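Local atomic coordinates of putative polysaccharide biosynthesis protein with aminopeptidase-like domain (PDB entry 3K9T), a protein that binds one zinc ion per subunit and probably takes part in making modified polysaccharides, with no peptidase activity expected despite its aminopeptidase-like fold. Residues T60-W65 with G230-L235; P226-S231 with D298-S303; W65-E70 with G165-G170; I182-Y187 with Y220-A225. All blocks are in the same frame, centred on the assembly; numbering follows the deposited sequence.

How the contacts relate
All four contacts lie in the aminopeptidase-like part of the subunit and the two ends of its insert. Contact 4 is central, pairing strands 181-187 and 219-225 of the eight-stranded mixed sheet. The chain then enters helix 229-237, whose first turn serves contact 2 beside the zinc site; the centres of contacts 4 and 2 are about 11 Å apart. The same helix carries contact 1, where the hairpin 61-66 packs, about 9 Å centre to centre from both contact 2 and contact 3. Contact 3 leads from that hairpin to strand 166-174, neighbour of 219-225. Contacts 3 and 4 are nested in the loop closed by contact 1, contact 3 closing first. Contacts 1, 2 and 3 touch the second subunit.

Contact 1 (T60-W65 with G230-L235)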
loop_
_atom_site.group_PDB
_atom_site.type_symbol
_atom_site.label_atom_id
_atom_site.label_comp_id
_atom_site.label_asym_id
_atom_site.label_seq_id
_atom_site.Cartn_x
_atom_site.Cartn_y
_atom_site.Cartn_z
ATOM N N THR A 60 38.342 -7.474 28.981
ATOM C CA THR A 60 38.311 -6.319 28.093
ATOM C C THR A 60 36.865 -5.860 27.955
ATOM O O THR A 60 35.962 -6.688 27.722
ATOM C CB THR A 60 38.859 -6.670 26.671
ATOM O OG1 THR A 60 40.199 -7.131 26.791
ATOM C CG2 THR A 60 38.805 -5.459 25.674
ATOM N N LYS A 61 36.674 -4.552 28.120
ATOM C CA LYS A 61 35.369 -3.939 28.016
ATOM C C LYS A 61 35.081 -3.673 26.547
ATOM O O LYS A 61 35.800 -2.927 25.885
ATOM C CB LYS A 61 35.268 -2.647 28.865
ATOM C CG LYS A 61 34.491 -2.794 30.218
ATOM C CD LYS A 61 32.921 -2.777 29.981
ATOM N N VAL A 62 34.026 -4.307 26.040
ATOM C CA VAL A 62 33.616 -4.141 24.659
ATOM C C VAL A 62 32.199 -3.556 24.676
ATOM O O VAL A 62 31.205 -4.260 24.869
ATOM C CB VAL A 62 33.818 -5.465 23.867
ATOM C CG1 VAL A 62 35.344 -5.652 23.639
ATOM C CG2 VAL A 62 33.127 -6.729 24.596
ATOM N N PHE A 63 32.147 -2.237 24.496
ATOM C CA PHE A 63 30.955 -1.449 24.795
ATOM C C PHE A 63 30.467 -1.875 26.200
ATOM O O PHE A 63 31.261 -1.919 27.129
ATOM C CB PHE A 63 29.866 -1.572 23.700
ATOM C CG PHE A 63 30.306 -1.083 22.340
ATOM C CD1 PHE A 63 30.926 0.160 22.184
ATOM C CD2 PHE A 63 30.103 -1.853 21.213
ATOM C CE1 PHE A 63 31.320 0.603 20.916
ATOM C CE2 PHE A 63 30.495 -1.402 19.954
ATOM C CZ PHE A 63 31.105 -0.187 19.810
ATOM N N ASP A 64 29.197 -2.247 26.337
ATOM C CA ASP A 64 28.620 -2.574 27.644
ATOM C C ASP A 64 29.019 -3.946 28.119
ATOM O O ASP A 64 28.776 -4.298 29.264
ATOM C CB ASP A 64 27.080 -2.507 27.620
ATOM C CG ASP A 64 26.482 -2.445 29.004
ATOM O OD1 ASP A 64 26.979 -1.640 29.820
ATOM O OD2 ASP A 64 25.531 -3.210 29.287
ATOM N N TRP A 65 29.646 -4.722 27.248
ATOM C CA TRP A 65 29.997 -6.090 27.606
ATOM C C TRP A 65 31.428 -6.219 28.078
ATOM O O TRP A 65 32.250 -5.344 27.856
ATOM C CB TRP A 65 29.750 -7.026 26.421
ATOM C CG TRP A 65 28.334 -7.163 26.069
ATOM C CD1 TRP A 65 27.493 -6.177 25.637
ATOM C CD2 TRP A 65 27.560 -8.371 26.101
ATOM N NE1 TRP A 65 26.243 -6.702 25.388
ATOM C CE2 TRP A 65 26.259 -8.045 25.662
ATOM C CE3 TRP A 65 27.850 -9.698 26.423
ATOM C CZ2 TRP A 65 25.253 -8.989 25.553
ATOM C CZ3 TRP A 65 26.830 -10.653 26.324
ATOM C CH2 TRP A 65 25.554 -10.283 25.893
ATOM N N GLY A 230 31.184 -11.915 20.185
ATOM C CA GLY A 230 32.146 -11.722 19.094
ATOM C C GLY A 230 31.848 -10.510 18.243
ATOM O O GLY A 230 32.703 -9.698 18.050
ATOM N N SER A 231 30.620 -10.373 17.758
ATOM C CA SER A 231 30.235 -9.189 16.967
ATOM C C SER A 231 30.370 -7.885 17.749
ATOM O O SER A 231 30.824 -6.870 17.201
ATOM C CB SER A 231 28.832 -9.336 16.376
ATOM O OG SER A 231 27.833 -9.478 17.358
ATOM N N ILE A 232 30.004 -7.909 19.031
ATOM C CA ILE A 232 30.171 -6.719 19.903
ATOM C C ILE A 232 31.665 -6.392 20.019
ATOM O O ILE A 232 32.065 -5.258 19.819
ATOM C CB ILE A 232 29.526 -6.915 21.304
ATOM C CG1 ILE A 232 28.009 -7.133 21.165
ATOM C CG2 ILE A 232 29.782 -5.677 22.206
ATOM C CD1 ILE A 232 27.303 -7.532 22.466
ATOM N N THR A 233 32.491 -7.408 20.278
ATOM C CA THR A 233 33.935 -7.217 20.315
ATOM C C THR A 233 34.489 -6.629 19.020
ATOM O O THR A 233 35.305 -5.694 19.052
ATOM C CB THR A 233 34.656 -8.520 20.623
ATOM O OG1 THR A 233 34.194 -9.003 21.893
ATOM C CG2 THR A 233 36.201 -8.315 20.640
ATOM N N TRP A 234 34.035 -7.155 17.888
ATOM C CA TRP A 234 34.524 -6.676 16.623
ATOM C C TRP A 234 34.122 -5.229 16.396
ATOM O O TRP A 234 34.956 -4.411 16.007
ATOM C CB TRP A 234 34.052 -7.545 15.468
ATOM C CG TRP A 234 34.634 -7.095 14.186
ATOM C CD1 TRP A 234 35.872 -7.423 13.671
ATOM C CD2 TRP A 234 34.045 -6.196 13.271
ATOM N NE1 TRP A 234 36.071 -6.783 12.475
ATOM C CE2 TRP A 234 34.974 -6.006 12.210
ATOM C CE3 TRP A 234 32.833 -5.500 13.250
ATOM C CZ2 TRP A 234 34.712 -5.169 11.128
ATOM C CZ3 TRP A 234 32.567 -4.666 12.167
ATOM C CH2 TRP A 234 33.506 -4.514 11.121
ATOM N N LEU A 235 32.845 -4.918 16.636
ATOM C CA LEU A 235 32.343 -3.544 16.471
ATOM C C LEU A 235 33.125 -2.586 17.392
ATOM O O LEU A 235 33.467 -1.474 16.993
ATOM C CB LEU A 235 30.819 -3.462 16.713
ATOM C CG LEU A 235 29.948 -4.046 15.606
ATOM C CD1 LEU A 235 28.481 -4.220 15.999
ATOM C CD2 LEU A 235 30.072 -3.184 14.354
#
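Ile232 of helix 229-237 meets Val62, Phe63 and Trp65 of a small beta hairpin, the paired strands 61-62 and 65-66 at the start of the insert region. A type II' turn from Val62 to Trp65 closes this hairpin, and two backbone bonds between those residues, Val62 N to Trp65 O (2.7 Å) and Trp65 N to Val62 O (2.9 Å), hold it shut. Phe63 sits at the second position of the turn with a positive phi of 48°, and its ring swings out over the helix.

The contact itself is apolar. Val62 lies against Thr233: both of its methyls lie near the hydroxyl, CG2 at 3.7 Å from Thr233 OG1, while that hydroxyl bonds to Ile229 O one turn back in the helix. The Phe63 ring meets Leu235 at its edge, CE2 lying 3.9 Å from Leu235 CB, and Ile232 CG2 approaches the same ring obliquely. This CG2 methyl also sits 3.3 Å from Val62 O, so one branch of Ile232 fills the angle between the turn and the phenyl ring.

Around the contact, the second subunit reaches the turn. Its Lys372 and Arg373 form salt bridges with Asp64, and the carbonyl of its Glu367 accepts the indole N-H of Trp65, so the hairpin lies between its own helix and a neighbour in the trimer.

The other branch of Ile232 makes a CH-pi contact. With CG1 beside the backbone N (chi1 -62°) and the chain then extended, CD1 stands over the Trp65 indole face, 3.3 Å from the centroid of the five-membered ring and 15° off its normal.

Contact 2 (P226-S231 with D298-S303). With IMD (imidazole), chain E.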
loop_
_atom_site.group_PDB
_atom_site.type_symbol
_atom_site.label_atom_id
_atom_site.label_comp_id
_atom_site.label_asym_id
_atom_site.label_seq_id
_atom_site.Cartn_x
_atom_site.Cartn_y
_atom_site.Cartn_z
ATOM N N PRO A 226 32.442 -15.584 17.731
ATOM C CA PRO A 226 31.330 -16.133 18.519
ATOM C C PRO A 226 30.123 -15.234 18.446
ATOM O O PRO A 226 30.287 -14.004 18.416
ATOM C CB PRO A 226 31.874 -16.109 19.968
ATOM C CG PRO A 226 33.035 -15.157 19.961
ATOM C CD PRO A 226 33.618 -15.314 18.573
ATOM N N GLU A 227 28.922 -15.814 18.488
ATOM C CA GLU A 227 27.723 -14.990 18.445
ATOM C C GLU A 227 27.632 -13.997 19.608
ATOM O O GLU A 227 28.072 -14.260 20.721
ATOM C CB GLU A 227 26.441 -15.826 18.375
ATOM C CG GLU A 227 25.211 -14.980 17.938
ATOM C CD GLU A 227 23.931 -15.783 17.817
ATOM O OE1 GLU A 227 23.570 -16.427 18.805
ATOM O OE2 GLU A 227 23.264 -15.750 16.754
ATOM N N THR A 228 27.045 -12.845 19.309
ATOM C CA THR A 228 26.802 -11.796 20.261
ATOM C C THR A 228 28.087 -11.192 20.777
ATOM O O THR A 228 28.430 -10.112 20.359
ATOM C CB THR A 228 25.791 -12.227 21.396
ATOM O OG1 THR A 228 24.553 -12.489 20.767
ATOM C CG2 THR A 228 25.535 -11.122 22.433
ATOM N N ILE A 229 28.775 -11.880 21.680
ATOM C CA ILE A 229 30.021 -11.355 22.269
ATOM C C ILE A 229 31.113 -11.063 21.208
ATOM O O ILE A 229 31.847 -10.051 21.301
ATOM C CB ILE A 229 30.547 -12.265 23.426
ATOM C CG1 ILE A 229 31.745 -11.608 24.110
ATOM C CG2 ILE A 229 30.854 -13.694 22.942
ATOM C CD1 ILE A 229 31.442 -10.193 24.690
ATOM N N GLY A 230 31.184 -11.915 20.185
ATOM C CA GLY A 230 32.146 -11.722 19.094
ATOM C C GLY A 230 31.848 -10.510 18.243
ATOM O O GLY A 230 32.703 -9.698 18.050
ATOM N N SER A 231 30.620 -10.373 17.758
ATOM C CA SER A 231 30.235 -9.189 16.967
ATOM C C SER A 231 30.370 -7.885 17.749
ATOM O O SER A 231 30.824 -6.870 17.201
ATOM C CB SER A 231 28.832 -9.336 16.376
ATOM O OG SER A 231 27.833 -9.478 17.358
ATOM N N ASP A 298 23.416 -12.137 14.894
ATOM C CA ASP A 298 24.181 -10.870 15.101
ATOM C C ASP A 298 23.658 -9.627 14.405
ATOM O O ASP A 298 24.169 -8.540 14.626
ATOM C CB ASP A 298 25.647 -11.072 14.781
ATOM C CG ASP A 298 26.334 -12.055 15.739
ATOM O OD1 ASP A 298 26.275 -11.851 16.969
ATOM O OD2 ASP A 298 26.942 -13.022 15.247
ATOM N N GLU A 299 22.637 -9.778 13.567
ATOM C CA GLU A 299 21.962 -8.626 12.961
ATOM C C GLU A 299 21.402 -7.706 14.044
ATOM O O GLU A 299 21.289 -6.499 13.832
ATOM C CB GLU A 299 20.885 -9.071 11.977
ATOM C CG GLU A 299 19.703 -9.803 12.591
ATOM C CD GLU A 299 19.931 -11.279 12.807
ATOM O OE1 GLU A 299 21.065 -11.758 12.547
ATOM O OE2 GLU A 299 18.949 -11.948 13.228
ATOM N N ARG A 300 21.097 -8.258 15.223
ATOM C CA ARG A 300 20.798 -7.410 16.405
ATOM C C ARG A 300 21.894 -6.459 16.829
ATOM O O ARG A 300 21.625 -5.319 17.236
ATOM C CB ARG A 300 20.384 -8.214 17.636
ATOM C CG ARG A 300 21.022 -9.538 17.801
ATOM C CD ARG A 300 20.090 -10.458 18.558
ATOM N NE ARG A 300 20.626 -10.629 19.884
ATOM C CZ ARG A 300 21.045 -11.788 20.374
ATOM N NH1 ARG A 300 20.896 -12.908 19.678
ATOM N NH2 ARG A 300 21.582 -11.838 21.589
ATOM N N GLN A 301 23.134 -6.910 16.782
ATOM C CA GLN A 301 24.222 -5.996 17.142
ATOM C C GLN A 301 24.419 -4.999 16.005
ATOM O O GLN A 301 24.444 -3.813 16.232
ATOM C CB GLN A 301 25.494 -6.743 17.520
ATOM C CG GLN A 301 25.266 -7.952 18.438
ATOM C CD GLN A 301 24.517 -7.630 19.709
ATOM O OE1 GLN A 301 24.542 -6.485 20.190
ATOM N NE2 GLN A 301 23.858 -8.652 20.288
ATOM N N PHE A 302 24.426 -5.457 14.761
ATOM C CA PHE A 302 24.661 -4.536 13.636
ATOM C C PHE A 302 23.540 -3.543 13.445
ATOM O O PHE A 302 23.758 -2.480 12.894
ATOM C CB PHE A 302 24.958 -5.298 12.331
ATOM C CG PHE A 302 26.173 -6.153 12.417
ATOM C CD1 PHE A 302 27.409 -5.587 12.647
ATOM C CD2 PHE A 302 26.086 -7.538 12.314
ATOM C CE1 PHE A 302 28.555 -6.396 12.762
ATOM C CE2 PHE A 302 27.248 -8.349 12.422
ATOM C CZ PHE A 302 28.464 -7.778 12.640
ATOM N N SER A 303 22.351 -3.894 13.914
ATOM C CA SER A 303 21.166 -3.062 13.770
ATOM C C SER A 303 20.801 -2.275 15.019
ATOM O O SER A 303 19.752 -1.653 15.023
ATOM C CB SER A 303 19.995 -3.946 13.381
ATOM O OG SER A 303 20.288 -4.597 12.154
HETATM N N1 IMD E . 21.501 -17.691 16.991
HETATM C C2 IMD E . 22.329 -18.744 17.174
HETATM N N3 IMD E . 21.590 -19.822 17.422
HETATM C C4 IMD E . 20.290 -19.471 17.376
HETATM C C5 IMD E . 20.233 -18.116 17.100
HETATM O O HOH W 1 29.528 -12.789 15.721
HETATM O O HOH W 2 23.871 -11.122 18.529
#
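Asp298 turns its carboxylate toward the start of helix 229-237, where OD1 takes the N-H of Thr228 on its syn lone pair (2.7 Å, N-H...O angle 158°). Ser231 OG lies 2.9 Å from Asp298 OD1, but its proton may go there or to Thr228 O. Glu227 crosses the same carboxylate: its CG rests 3.4 Å from Asp298 OD1, and the two carboxylate planes stand 89° apart. The extended Glu227 chain carries OE2 away to Ser297 OG and to an imidazole, probably from the crystallisation liquor, whose N1 donates to it at 2.6 Å. The nearest atoms of the Glu227 side chain and the zinc ion are about 6 Å apart.

Thr228 OG1 stands over one face of the Arg300 guanidinium, too poorly angled for a bond to NH2, which instead salt-bridges Glu367 of the second subunit. A water over the guanidinium centre links Thr228 OG1, Asp298 OD1 and Gln301 NE2; Gln301 OE1 takes a hydrogen bond from the backbone N of that Glu367.

Helix 299-302 lies against the face of strand 181-187 that carries Leu183, Thr185 and Tyr187, with Phe302 on the first two, while Glu227, just ahead of helix 229-237, and Asp298 pack beside Tyr187.

Contact 3 (W65-E70 with G165-G170); sequences WTVPKE and GSLTYG
Val67 is the first residue of 65-70 to meet strand 166-174, just where the chain leaves the short hairpin strand 65-66. Its CG1 methyl, placed opposite the backbone N (chi1 170°), rests 3.8 Å from Leu167 CB, and the two side chains pass at a slant. Pro68 follows with its CD, which lies 4.3 Å from Leu167 CD1, so Leu167 receives both residues, one at its CB and one at its tip. Ile229 of helix 229-237 packs on both Pro68 and Leu167 and closes this apolar part.

The contact turns polar at Glu70. Its fully extended side chain lies along the beginning of the other strand, with CB 3.8 Å from Gly165 CA and OE1 receiving the backbone N-H of Ser166. That bond is 3.0 Å long and nearly straight, at 170°, and uses the anti lone pair of OE1. Gly165, having no side chain, lets Glu70 OE1 come within 3.6 Å of Gly165 CA. The other oxygen, OE2, is held by a salt bridge to Arg39 and a bond from Asn72.

The contact thus brings the beginning of the insert against its end, where the chain re-enters the large sheet as strand 166-174, by an apolar patch and a carboxylate. With Ser166 N on one oxygen and Arg39 and Asn72 on the other, Glu70 has its rotation fixed, and the nearby arginine would probably favour its charged form.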
loop_
_atom_site.group_PDB
_atom_site.type_symbol
_atom_site.label_atom_id
_atom_site.label_comp_id
_atom_site.label_asym_id
_atom_site.label_seq_id
_atom_site.Cartn_x
_atom_site.Cartn_y
_atom_site.Cartn_z
ATOM N N TRP A 65 29.646 -4.722 27.248
ATOM C CA TRP A 65 29.997 -6.090 27.606
ATOM C C TRP A 65 31.428 -6.219 28.078
ATOM O O TRP A 65 32.250 -5.344 27.856
ATOM C CB TRP A 65 29.750 -7.026 26.421
ATOM C CG TRP A 65 28.334 -7.163 26.069
ATOM C CD1 TRP A 65 27.493 -6.177 25.637
ATOM C CD2 TRP A 65 27.560 -8.371 26.101
ATOM N NE1 TRP A 65 26.243 -6.702 25.388
ATOM C CE2 TRP A 65 26.259 -8.045 25.662
ATOM C CE3 TRP A 65 27.850 -9.698 26.423
ATOM C CZ2 TRP A 65 25.253 -8.989 25.553
ATOM C CZ3 TRP A 65 26.830 -10.653 26.324
ATOM C CH2 TRP A 65 25.554 -10.283 25.893
ATOM N N THR A 66 31.687 -7.329 28.749
ATOM C CA THR A 66 33.013 -7.684 29.207
ATOM C C THR A 66 33.421 -8.995 28.589
ATOM O O THR A 66 32.677 -9.961 28.682
ATOM C CB THR A 66 33.040 -7.871 30.722
ATOM O OG1 THR A 66 32.581 -6.671 31.352
ATOM C CG2 THR A 66 34.455 -8.226 31.183
ATOM N N VAL A 67 34.611 -9.041 27.991
ATOM C CA VAL A 67 35.088 -10.285 27.399
ATOM C C VAL A 67 35.222 -11.354 28.507
ATOM O O VAL A 67 35.976 -11.188 29.466
ATOM C CB VAL A 67 36.423 -10.081 26.642
ATOM C CG1 VAL A 67 37.064 -11.435 26.222
ATOM C CG2 VAL A 67 36.210 -9.202 25.419
ATOM N N PRO A 68 34.483 -12.457 28.379
ATOM C CA PRO A 68 34.511 -13.493 29.442
ATOM C C PRO A 68 35.847 -14.218 29.650
ATOM O O PRO A 68 36.783 -14.051 28.882
ATOM C CB PRO A 68 33.490 -14.523 28.955
ATOM C CG PRO A 68 33.508 -14.405 27.440
ATOM C CD PRO A 68 33.786 -12.917 27.160
ATOM N N LYS A 69 35.899 -15.024 30.704
ATOM C CA LYS A 69 36.986 -15.966 30.904
ATOM C C LYS A 69 36.967 -16.981 29.776
ATOM O O LYS A 69 35.942 -17.207 29.118
ATOM C CB LYS A 69 36.867 -16.701 32.238
ATOM C CG LYS A 69 37.104 -15.784 33.428
ATOM C CD LYS A 69 37.222 -16.495 34.777
ATOM C CE LYS A 69 37.465 -15.458 35.875
ATOM N NZ LYS A 69 38.673 -15.762 36.686
ATOM N N GLU A 70 38.127 -17.583 29.550
ATOM C CA GLU A 70 38.258 -18.571 28.522
ATOM C C GLU A 70 37.930 -19.927 29.107
ATOM O O GLU A 70 38.378 -20.260 30.211
ATOM C CB GLU A 70 39.684 -18.550 27.946
ATOM C CG GLU A 70 39.902 -19.644 26.918
ATOM C CD GLU A 70 41.250 -19.600 26.255
ATOM O OE1 GLU A 70 41.875 -18.509 26.147
ATOM O OE2 GLU A 70 41.663 -20.685 25.804
ATOM N N GLY A 165 41.791 -15.657 29.945
ATOM C CA GLY A 165 42.462 -16.112 28.728
ATOM C C GLY A 165 42.212 -15.076 27.643
ATOM O O GLY A 165 42.437 -13.855 27.842
ATOM N N SER A 166 41.732 -15.548 26.499
ATOM C CA SER A 166 41.305 -14.642 25.464
ATOM C C SER A 166 40.261 -15.230 24.535
ATOM O O SER A 166 40.135 -16.460 24.394
ATOM C CB SER A 166 42.508 -14.180 24.652
ATOM O OG SER A 166 43.158 -15.296 24.107
ATOM N N LEU A 167 39.531 -14.308 23.899
ATOM C CA LEU A 167 38.454 -14.622 22.977
ATOM C C LEU A 167 38.973 -14.511 21.546
ATOM O O LEU A 167 39.482 -13.458 21.144
ATOM C CB LEU A 167 37.267 -13.657 23.191
ATOM C CG LEU A 167 36.036 -13.773 22.273
ATOM C CD1 LEU A 167 34.757 -13.438 23.032
ATOM C CD2 LEU A 167 36.182 -12.918 21.071
ATOM N N THR A 168 38.831 -15.607 20.803
ATOM C CA THR A 168 39.285 -15.698 19.421
ATOM C C THR A 168 38.230 -15.242 18.435
ATOM O O THR A 168 37.060 -15.639 18.562
ATOM C CB THR A 168 39.623 -17.160 19.037
ATOM O OG1 THR A 168 40.464 -17.735 20.050
ATOM C CG2 THR A 168 40.325 -17.200 17.645
ATOM N N TYR A 169 38.634 -14.391 17.490
ATOM C CA TYR A 169 37.819 -14.168 16.287
ATOM C C TYR A 169 38.716 -14.090 15.061
ATOM O O TYR A 169 39.872 -13.674 15.159
ATOM C CB TYR A 169 36.852 -12.974 16.375
ATOM C CG TYR A 169 37.455 -11.583 16.333
ATOM C CD1 TYR A 169 37.723 -10.966 15.147
ATOM C CD2 TYR A 169 37.680 -10.879 17.475
ATOM C CE1 TYR A 169 38.210 -9.712 15.101
ATOM C CE2 TYR A 169 38.177 -9.601 17.438
ATOM C CZ TYR A 169 38.440 -9.025 16.258
ATOM O OH TYR A 169 38.976 -7.751 16.227
ATOM N N GLY A 170 38.183 -14.529 13.923
ATOM C CA GLY A 170 38.907 -14.501 12.653
ATOM C C GLY A 170 38.303 -13.532 11.641
ATOM O O GLY A 170 37.101 -13.300 11.623
#

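Contact 4 (I182-Y187 with Y220-A225); sequences ILLTTY and YRFLFA
Ile182 and Tyr220 open a parallel strand pair, the two outer members of a beta-alpha-beta unit in which helix 194-211 connects strand 181-187 to strand 219-225. The N-to-C directions differ by 15°, the axes are 4.7 Å apart, and five backbone bonds join them. Four of the bonds are short: Leu184 N to Arg221 O is 2.9 Å and runs nearly straight into the carbonyl. The last, Ala225 N to Thr186 O, stretches to 3.3 Å.

Packing is closest on the face carrying Ile182, Leu184 and Thr186, where each meets the aromatic ring of its register partner. Ile182 CB comes within 3.6 Å of Tyr220 CE2, the two side chains lying side by side, and Leu184 CD1 sits 3.7 Å from Phe222 CE2. Thr186 keeps this pattern with its methyl, CG2 being 3.6 Å from Phe224 CD2: chi1 of -164° leaves CG2 between the backbone N and the carbonyl carbon, on the side of that ring, and sends OG1 to Ala251 O and Asn197. Helix 194-211 covers these rings.

The face of Leu183, Thr185 and Tyr187 is looser between the two strands, though buried as well. Leu183 CD1 touches the aliphatic Arg221 CD, whose guanidinium goes on to Glu181 and Glu171, and Thr185 CG2 comes no closer than 4.1 Å to Leu223 CB.

At the strand end only the phenol of Tyr187 leads off to the zinc site, its OH bonding to the zinc ligand Asp196 and to Thr252, while its CB remains 3.3 Å from Ala225 O.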
loop_
_atom_site.group_PDB
_atom_site.type_symbol
_atom_site.label_atom_id
_atom_site.label_comp_id
_atom_site.label_asym_id
_atom_site.label_seq_id
_atom_site.Cartn_x
_atom_site.Cartn_y
_atom_site.Cartn_z
ATOM N N ILE A 182 31.094 -4.675 1.691
ATOM C CA ILE A 182 30.001 -5.602 1.933
ATOM C C ILE A 182 30.543 -6.533 3.056
ATOM O O ILE A 182 31.677 -7.038 2.935
ATOM C CB ILE A 182 29.643 -6.409 0.668
ATOM C CG1 ILE A 182 29.335 -5.478 -0.520
ATOM C CG2 ILE A 182 28.561 -7.443 0.964
ATOM C CD1 ILE A 182 28.165 -4.503 -0.369
ATOM N N LEU A 183 29.760 -6.707 4.134
ATOM C CA LEU A 183 30.136 -7.493 5.314
ATOM C C LEU A 183 29.355 -8.809 5.358
ATOM O O LEU A 183 28.127 -8.821 5.266
ATOM C CB LEU A 183 29.848 -6.681 6.589
ATOM C CG LEU A 183 30.193 -7.282 7.983
ATOM C CD1 LEU A 183 31.747 -7.460 8.272
ATOM C CD2 LEU A 183 29.503 -6.479 9.085
ATOM N N LEU A 184 30.065 -9.925 5.489
ATOM C CA LEU A 184 29.422 -11.220 5.569
ATOM C C LEU A 184 29.940 -11.847 6.838
ATOM O O LEU A 184 31.130 -12.070 6.954
ATOM C CB LEU A 184 29.778 -12.070 4.345
ATOM C CG LEU A 184 29.261 -11.453 3.039
ATOM C CD1 LEU A 184 29.855 -12.139 1.873
ATOM C CD2 LEU A 184 27.753 -11.568 2.981
ATOM N N THR A 185 29.058 -12.121 7.793
ATOM C CA THR A 185 29.482 -12.600 9.090
ATOM C C THR A 185 28.871 -13.955 9.378
ATOM O O THR A 185 27.811 -14.299 8.848
ATOM C CB THR A 185 29.067 -11.608 10.210
ATOM O OG1 THR A 185 27.701 -11.833 10.608
ATOM C CG2 THR A 185 29.234 -10.177 9.741
ATOM N N THR A 186 29.534 -14.731 10.221
ATOM C CA THR A 186 28.943 -15.968 10.699
ATOM C C THR A 186 29.522 -16.269 12.089
ATOM O O THR A 186 30.601 -15.754 12.439
ATOM C CB THR A 186 29.149 -17.113 9.699
ATOM O OG1 THR A 186 28.261 -18.187 10.027
ATOM C CG2 THR A 186 30.625 -17.600 9.683
ATOM N N TYR A 187 28.832 -17.108 12.872
ATOM C CA TYR A 187 29.250 -17.343 14.250
ATOM C C TYR A 187 29.864 -18.735 14.511
ATOM O O TYR A 187 29.392 -19.762 14.032
ATOM C CB TYR A 187 28.127 -16.948 15.243
ATOM C CG TYR A 187 26.804 -17.612 15.002
ATOM C CD1 TYR A 187 26.556 -18.854 15.520
ATOM C CD2 TYR A 187 25.799 -16.998 14.255
ATOM C CE1 TYR A 187 25.383 -19.489 15.315
ATOM C CE2 TYR A 187 24.587 -17.633 14.060
ATOM C CZ TYR A 187 24.389 -18.889 14.580
ATOM O OH TYR A 187 23.202 -19.594 14.395
ATOM N N TYR A 220 35.160 -6.571 0.464
ATOM C CA TYR A 220 34.408 -7.576 1.168
ATOM C C TYR A 220 35.138 -7.977 2.435
ATOM O O TYR A 220 36.330 -8.216 2.397
ATOM C CB TYR A 220 34.190 -8.795 0.261
ATOM C CG TYR A 220 33.224 -8.524 -0.841
ATOM C CD1 TYR A 220 33.636 -7.830 -1.984
ATOM C CD2 TYR A 220 31.885 -8.951 -0.752
ATOM C CE1 TYR A 220 32.751 -7.561 -3.004
ATOM C CE2 TYR A 220 30.973 -8.693 -1.784
ATOM C CZ TYR A 220 31.415 -7.970 -2.900
ATOM O OH TYR A 220 30.559 -7.688 -3.936
ATOM N N ARG A 221 34.414 -8.036 3.547
ATOM C CA ARG A 221 34.968 -8.465 4.815
ATOM C C ARG A 221 34.193 -9.638 5.331
ATOM O O ARG A 221 32.968 -9.622 5.346
ATOM C CB ARG A 221 34.889 -7.361 5.825
ATOM C CG ARG A 221 35.576 -7.659 7.167
ATOM C CD ARG A 221 35.416 -6.466 8.149
ATOM N NE ARG A 221 35.894 -5.230 7.531
ATOM C CZ ARG A 221 37.183 -4.901 7.379
ATOM N NH1 ARG A 221 38.140 -5.687 7.834
ATOM N NH2 ARG A 221 37.527 -3.759 6.782
ATOM N N PHE A 222 34.910 -10.660 5.789
ATOM C CA PHE A 222 34.263 -11.856 6.278
ATOM C C PHE A 222 34.653 -12.036 7.732
ATOM O O PHE A 222 35.814 -12.213 8.020
ATOM C CB PHE A 222 34.724 -13.043 5.482
ATOM C CG PHE A 222 34.504 -12.926 4.033
ATOM C CD1 PHE A 222 35.382 -12.193 3.244
ATOM C CD2 PHE A 222 33.452 -13.595 3.429
ATOM C CE1 PHE A 222 35.198 -12.091 1.856
ATOM C CE2 PHE A 222 33.256 -13.506 2.052
ATOM C CZ PHE A 222 34.133 -12.741 1.259
ATOM N N LEU A 223 33.672 -12.011 8.632
ATOM C CA LEU A 223 33.902 -12.113 10.071
ATOM C C LEU A 223 33.462 -13.473 10.581
ATOM O O LEU A 223 32.331 -13.886 10.347
ATOM C CB LEU A 223 33.134 -11.016 10.795
ATOM C CG LEU A 223 33.353 -10.971 12.291
ATOM C CD1 LEU A 223 34.807 -10.609 12.603
ATOM C CD2 LEU A 223 32.381 -9.973 12.883
ATOM N N PHE A 224 34.383 -14.177 11.241
ATOM C CA PHE A 224 34.089 -15.430 11.936
ATOM C C PHE A 224 34.328 -15.203 13.453
ATOM O O PHE A 224 35.463 -15.108 13.911
ATOM C CB PHE A 224 34.981 -16.549 11.461
ATOM C CG PHE A 224 34.897 -16.851 10.014
ATOM C CD1 PHE A 224 35.586 -16.083 9.085
ATOM C CD2 PHE A 224 34.223 -17.976 9.574
ATOM C CE1 PHE A 224 35.557 -16.418 7.725
ATOM C CE2 PHE A 224 34.206 -18.317 8.223
ATOM C CZ PHE A 224 34.869 -17.534 7.304
ATOM N N ALA A 225 33.255 -15.150 14.226
ATOM C CA ALA A 225 33.338 -14.723 15.618
ATOM C C ALA A 225 32.234 -15.395 16.410
ATOM O O ALA A 225 31.186 -15.738 15.830
ATOM C CB ALA A 225 33.187 -13.239 15.691
#